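F5/8 type C domain protein (Bacteroides ovatus, PDB 4ZRX) is a putative alpha-L-fucosidase that probably hydrolyses fucosides in a TIM-barrel-type domain and carries a C-terminal F5/8 type C domain. Local coordinates at residues Y155-I166 and K195-F204. Residues are numbered along the deposited sequence; the frame is centred on the assembly and turned at random. Where two conformers were deposited one is given.
Sequences YGDSPRYNDFFI and KKQVYDWDAF
Gln197 lays its CB against the Tyr155 ring, with Gln197 CB 3.6 Å from Tyr155 CZ, and its amide beside the Tyr161 ring. The contact joins two outer helices of the TIM-barrel-type alpha-L-fucosidase domain, 158-174 and 201-211, partly directly and partly through the loop that leads into the second. CG of Gln197 is anti to the backbone N (chi1 179°), and a bend at chi2 turns the amide toward the turn before helix 158-174, where OE1 accepts from Gly156 N at 2.8 Å. NE2 donates to a lone pair of Ser158 O, which lies only 7° out of the Gln197 amide plane. An alanine in place of Gln197 would probably leave Gly156 N without this acceptor and open a gap beside Tyr161. Ser158 OG accepts from Val198 N at 2.9 Å. Further along, the Phe165 ring sets CD2 over one face of Phe204, while Ile166 CD1 meets Ala203 CB. The hydroxyls of Tyr155 and Tyr199 share a hydrogen bond, and Asn188 ND2 is also hydrogen-bonded to Tyr155 OH. Asn162 bridges the loop with both ends of its amide: ND2 donates to Val198 O at 2.9 Å, and OD1 takes Asp200 N from above its carbonyl plane at 3.1 Å.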
loop_
_atom_site.group_PDB
_atom_site.type_symbol
_atom_site.label_atom_id
_atom_site.label_comp_id
_atom_site.label_asym_id
_atom_site.label_seq_id
_atom_site.Cartn_x
_atom_site.Cartn_y
_atom_site.Cartn_z
ATOM N N TYR A 155 -1.325 23.680 21.638
ATOM C CA TYR A 155 -2.190 22.572 21.196
ATOM C C TYR A 155 -3.230 22.251 22.259
ATOM O O TYR A 155 -2.885 22.003 23.405
ATOM C CB TYR A 155 -1.413 21.284 20.874
ATOM C CG TYR A 155 -2.296 20.219 20.260
ATOM C CD1 TYR A 155 -2.659 20.284 18.904
ATOM C CD2 TYR A 155 -2.788 19.161 21.013
ATOM C CE1 TYR A 155 -3.450 19.309 18.329
ATOM C CE2 TYR A 155 -3.587 18.222 20.466
ATOM C CZ TYR A 155 -3.944 18.285 19.110
ATOM O OH TYR A 155 -4.774 17.328 18.573
ATOM N N GLY A 156 -4.501 22.284 21.865
ATOM C CA GLY A 156 -5.596 21.997 22.764
ATOM C C GLY A 156 -6.203 23.263 23.377
ATOM O O GLY A 156 -7.226 23.183 24.006
ATOM N N ASP A 157 -5.563 24.420 23.200
ATOM C CA ASP A 157 -6.199 25.751 23.407
ATOM C C ASP A 157 -6.710 26.084 22.010
ATOM O O ASP A 157 -6.028 26.763 21.240
ATOM C CB ASP A 157 -5.127 26.773 23.914
ATOM C CG ASP A 157 -5.632 28.225 24.030
ATOM O OD1 ASP A 157 -6.779 28.502 23.611
ATOM O OD2 ASP A 157 -4.844 29.100 24.528
ATOM N N SER A 158 -7.909 25.629 21.686
ATOM C CA SER A 158 -8.294 25.471 20.272
ATOM C C SER A 158 -8.063 26.676 19.342
ATOM O O SER A 158 -7.457 26.512 18.284
ATOM C CB SER A 158 -9.705 24.899 20.123
ATOM O OG SER A 158 -9.798 23.611 20.716
ATOM N N PRO A 159 -8.542 27.896 19.711
ATOM C CA PRO A 159 -8.360 29.002 18.750
ATOM C C PRO A 159 -6.930 29.408 18.557
ATOM O O PRO A 159 -6.551 29.832 17.467
ATOM C CB PRO A 159 -9.163 30.184 19.384
ATOM C CG PRO A 159 -10.118 29.525 20.311
ATOM C CD PRO A 159 -9.392 28.314 20.850
ATOM N N ARG A 160 -6.136 29.285 19.598
ATOM C CA ARG A 160 -4.743 29.675 19.537
ATOM C C ARG A 160 -3.992 28.675 18.634
ATOM O O ARG A 160 -3.192 29.047 17.769
ATOM C CB ARG A 160 -4.158 29.636 20.926
ATOM C CG ARG A 160 -2.848 30.341 21.013
ATOM C CD ARG A 160 -2.537 30.777 22.436
ATOM N NE ARG A 160 -1.232 31.448 22.473
ATOM C CZ ARG A 160 -0.617 31.852 23.582
ATOM N NH1 ARG A 160 -1.154 31.650 24.779
ATOM N NH2 ARG A 160 0.558 32.467 23.493
ATOM N N TYR A 161 -4.279 27.410 18.842
ATOM C CA TYR A 161 -3.649 26.393 17.955
ATOM C C TYR A 161 -4.141 26.483 16.521
ATOM O O TYR A 161 -3.371 26.282 15.601
ATOM C CB TYR A 161 -3.794 24.971 18.460
ATOM C CG TYR A 161 -3.021 23.994 17.560
ATOM C CD1 TYR A 161 -1.659 23.844 17.675
ATOM C CD2 TYR A 161 -3.679 23.256 16.604
ATOM C CE1 TYR A 161 -0.959 22.970 16.859
ATOM C CE2 TYR A 161 -2.987 22.378 15.774
ATOM C CZ TYR A 161 -1.650 22.227 15.912
ATOM O OH TYR A 161 -0.973 21.357 15.077
ATOM N N ASN A 162 -5.413 26.790 16.329
ATOM C CA ASN A 162 -5.919 26.961 14.984
ATOM C C ASN A 162 -5.199 28.073 14.273
ATOM O O ASN A 162 -4.792 27.914 13.135
ATOM C CB ASN A 162 -7.427 27.148 14.990
ATOM C CG ASN A 162 -8.173 25.837 15.243
ATOM O OD1 ASN A 162 -7.750 24.770 14.784
ATOM N ND2 ASN A 162 -9.306 25.918 15.891
ATOM N N ASP A 163 -4.983 29.214 14.948
ATOM C CA ASP A 163 -4.221 30.325 14.343
ATOM C C ASP A 163 -2.799 29.899 14.022
ATOM O O ASP A 163 -2.261 30.244 12.963
ATOM C CB ASP A 163 -4.170 31.550 15.300
ATOM C CG ASP A 163 -3.346 32.732 14.742
ATOM O OD1 ASP A 163 -3.905 33.520 13.939
ATOM O OD2 ASP A 163 -2.172 32.924 15.144
ATOM N N PHE A 164 -2.186 29.212 14.969
ATOM C CA PHE A 164 -0.798 28.718 14.868
ATOM C C PHE A 164 -0.658 27.791 13.648
ATOM O O PHE A 164 0.267 27.918 12.847
ATOM C CB PHE A 164 -0.524 27.956 16.199
ATOM C CG PHE A 164 0.814 27.202 16.274
ATOM C CD1 PHE A 164 1.968 27.822 16.714
ATOM C CD2 PHE A 164 0.876 25.871 15.931
ATOM C CE1 PHE A 164 3.171 27.089 16.812
ATOM C CE2 PHE A 164 1.997 25.175 16.042
ATOM C CZ PHE A 164 3.167 25.781 16.448
ATOM N N PHE A 165 -1.609 26.897 13.551
ATOM C CA PHE A 165 -1.690 25.935 12.435
ATOM C C PHE A 165 -1.839 26.630 11.112
ATOM O O PHE A 165 -1.141 26.317 10.168
ATOM C CB PHE A 165 -2.797 24.950 12.666
ATOM C CG PHE A 165 -2.726 23.701 11.749
ATOM C CD1 PHE A 165 -1.851 22.663 12.057
ATOM C CD2 PHE A 165 -3.462 23.638 10.597
ATOM C CE1 PHE A 165 -1.767 21.558 11.240
ATOM C CE2 PHE A 165 -3.409 22.514 9.775
ATOM C CZ PHE A 165 -2.533 21.472 10.110
ATOM N N ILE A 166 -2.720 27.643 11.048
ATOM C CA ILE A 166 -2.874 28.380 9.820
ATOM C C ILE A 166 -1.592 29.098 9.505
ATOM O O ILE A 166 -1.256 29.233 8.340
ATOM C CB ILE A 166 -4.114 29.368 9.899
ATOM C CG1 ILE A 166 -5.385 28.519 9.844
ATOM C CG2 ILE A 166 -4.098 30.377 8.754
ATOM C CD1 ILE A 166 -6.658 29.285 10.155
ATOM N N LYS A 195 -5.054 16.302 25.670
ATOM C CA LYS A 195 -5.456 17.589 25.065
ATOM C C LYS A 195 -6.557 17.458 24.016
ATOM O O LYS A 195 -6.518 16.526 23.211
ATOM C CB LYS A 195 -4.222 18.282 24.495
ATOM C CG LYS A 195 -3.091 18.360 25.517
ATOM C CD LYS A 195 -1.968 19.214 25.047
ATOM C CE LYS A 195 -0.714 18.991 25.882
ATOM N NZ LYS A 195 0.496 19.020 25.008
ATOM N N LYS A 196 -7.526 18.381 24.029
ATOM C CA LYS A 196 -8.701 18.286 23.174
ATOM C C LYS A 196 -8.804 19.445 22.200
ATOM O O LYS A 196 -9.401 20.476 22.487
ATOM C CB LYS A 196 -9.960 18.208 24.010
ATOM C CG LYS A 196 -10.172 16.884 24.683
ATOM C CD LYS A 196 -11.586 16.878 25.281
ATOM C CE LYS A 196 -11.885 15.627 26.076
ATOM N NZ LYS A 196 -12.954 15.888 27.091
ATOM N N GLN A 197 -8.284 19.248 21.003
ATOM C CA GLN A 197 -8.255 20.301 20.016
ATOM C C GLN A 197 -9.498 20.224 19.164
ATOM O O GLN A 197 -9.828 19.158 18.673
ATOM C CB GLN A 197 -7.010 20.112 19.140
ATOM C CG GLN A 197 -6.843 21.123 18.035
ATOM C CD GLN A 197 -6.677 22.561 18.510
ATOM O OE1 GLN A 197 -6.105 22.818 19.583
ATOM N NE2 GLN A 197 -7.162 23.506 17.705
ATOM N N VAL A 198 -10.155 21.355 18.942
ATOM C CA VAL A 198 -11.268 21.435 17.996
ATOM C C VAL A 198 -10.705 22.202 16.838
ATOM O O VAL A 198 -10.456 23.413 16.924
ATOM C CB VAL A 198 -12.520 22.131 18.610
ATOM C CG1 VAL A 198 -13.630 22.242 17.600
ATOM C CG2 VAL A 198 -12.975 21.353 19.862
ATOM N N TYR A 199 -10.456 21.479 15.752
ATOM C CA TYR A 199 -9.817 22.061 14.596
ATOM C C TYR A 199 -10.775 22.909 13.758
ATOM O O TYR A 199 -11.904 22.496 13.512
ATOM C CB TYR A 199 -9.311 20.946 13.725
ATOM C CG TYR A 199 -8.287 20.061 14.372
ATOM C CD1 TYR A 199 -6.966 20.457 14.432
ATOM C CD2 TYR A 199 -8.633 18.826 14.901
ATOM C CE1 TYR A 199 -6.006 19.643 15.006
ATOM C CE2 TYR A 199 -7.655 17.973 15.464
ATOM C CZ TYR A 199 -6.326 18.417 15.485
ATOM O OH TYR A 199 -5.353 17.625 16.024
ATOM N N ASP A 200 -10.286 24.028 13.229
ATOM C CA ASP A 200 -11.056 24.845 12.282
ATOM C C ASP A 200 -10.707 24.408 10.868
ATOM O O ASP A 200 -10.035 25.100 10.107
ATOM C CB ASP A 200 -10.764 26.339 12.483
ATOM C CG ASP A 200 -11.775 27.234 11.769
ATOM O OD1 ASP A 200 -12.507 26.778 10.871
ATOM O OD2 ASP A 200 -11.794 28.428 12.117
ATOM N N TRP A 201 -11.191 23.230 10.532
ATOM C CA TRP A 201 -10.935 22.610 9.227
ATOM C C TRP A 201 -11.387 23.472 8.079
ATOM O O TRP A 201 -10.737 23.544 7.037
ATOM C CB TRP A 201 -11.666 21.265 9.139
ATOM C CG TRP A 201 -11.205 20.219 10.071
ATOM C CD1 TRP A 201 -11.950 19.617 10.987
ATOM C CD2 TRP A 201 -9.888 19.614 10.165
ATOM N NE1 TRP A 201 -11.216 18.714 11.709
ATOM C CE2 TRP A 201 -9.951 18.667 11.212
ATOM C CE3 TRP A 201 -8.705 19.779 9.486
ATOM C CZ2 TRP A 201 -8.875 17.876 11.587
ATOM C CZ3 TRP A 201 -7.602 18.978 9.864
ATOM C CH2 TRP A 201 -7.701 18.073 10.914
ATOM N N ASP A 202 -12.486 24.207 8.267
ATOM C CA ASP A 202 -12.963 25.062 7.192
ATOM C C ASP A 202 -11.999 26.205 6.932
ATOM O O ASP A 202 -11.680 26.484 5.767
ATOM C CB ASP A 202 -14.404 25.542 7.456
ATOM C CG ASP A 202 -14.949 26.333 6.292
ATOM O OD1 ASP A 202 -15.021 25.813 5.138
ATOM O OD2 ASP A 202 -15.246 27.497 6.514
ATOM N N ALA A 203 -11.449 26.808 7.983
ATOM C CA ALA A 203 -10.464 27.867 7.789
ATOM C C ALA A 203 -9.198 27.332 7.159
ATOM O O ALA A 203 -8.566 28.028 6.357
ATOM C CB ALA A 203 -10.165 28.610 9.108
ATOM N N PHE A 204 -8.814 26.100 7.510
ATOM C CA PHE A 204 -7.636 25.496 6.901
ATOM C C PHE A 204 -7.926 25.324 5.426
ATOM O O PHE A 204 -7.063 25.561 4.557
ATOM C CB PHE A 204 -7.288 24.120 7.479
ATOM C CG PHE A 204 -7.085 24.065 8.986
ATOM C CD1 PHE A 204 -6.949 25.216 9.774
ATOM C CD2 PHE A 204 -6.965 22.822 9.606
ATOM C CE1 PHE A 204 -6.769 25.120 11.147
ATOM C CE2 PHE A 204 -6.794 22.706 10.968
ATOM C CZ PHE A 204 -6.709 23.885 11.761
HETATM O O HOH W 1 -6.943 16.672 20.615
#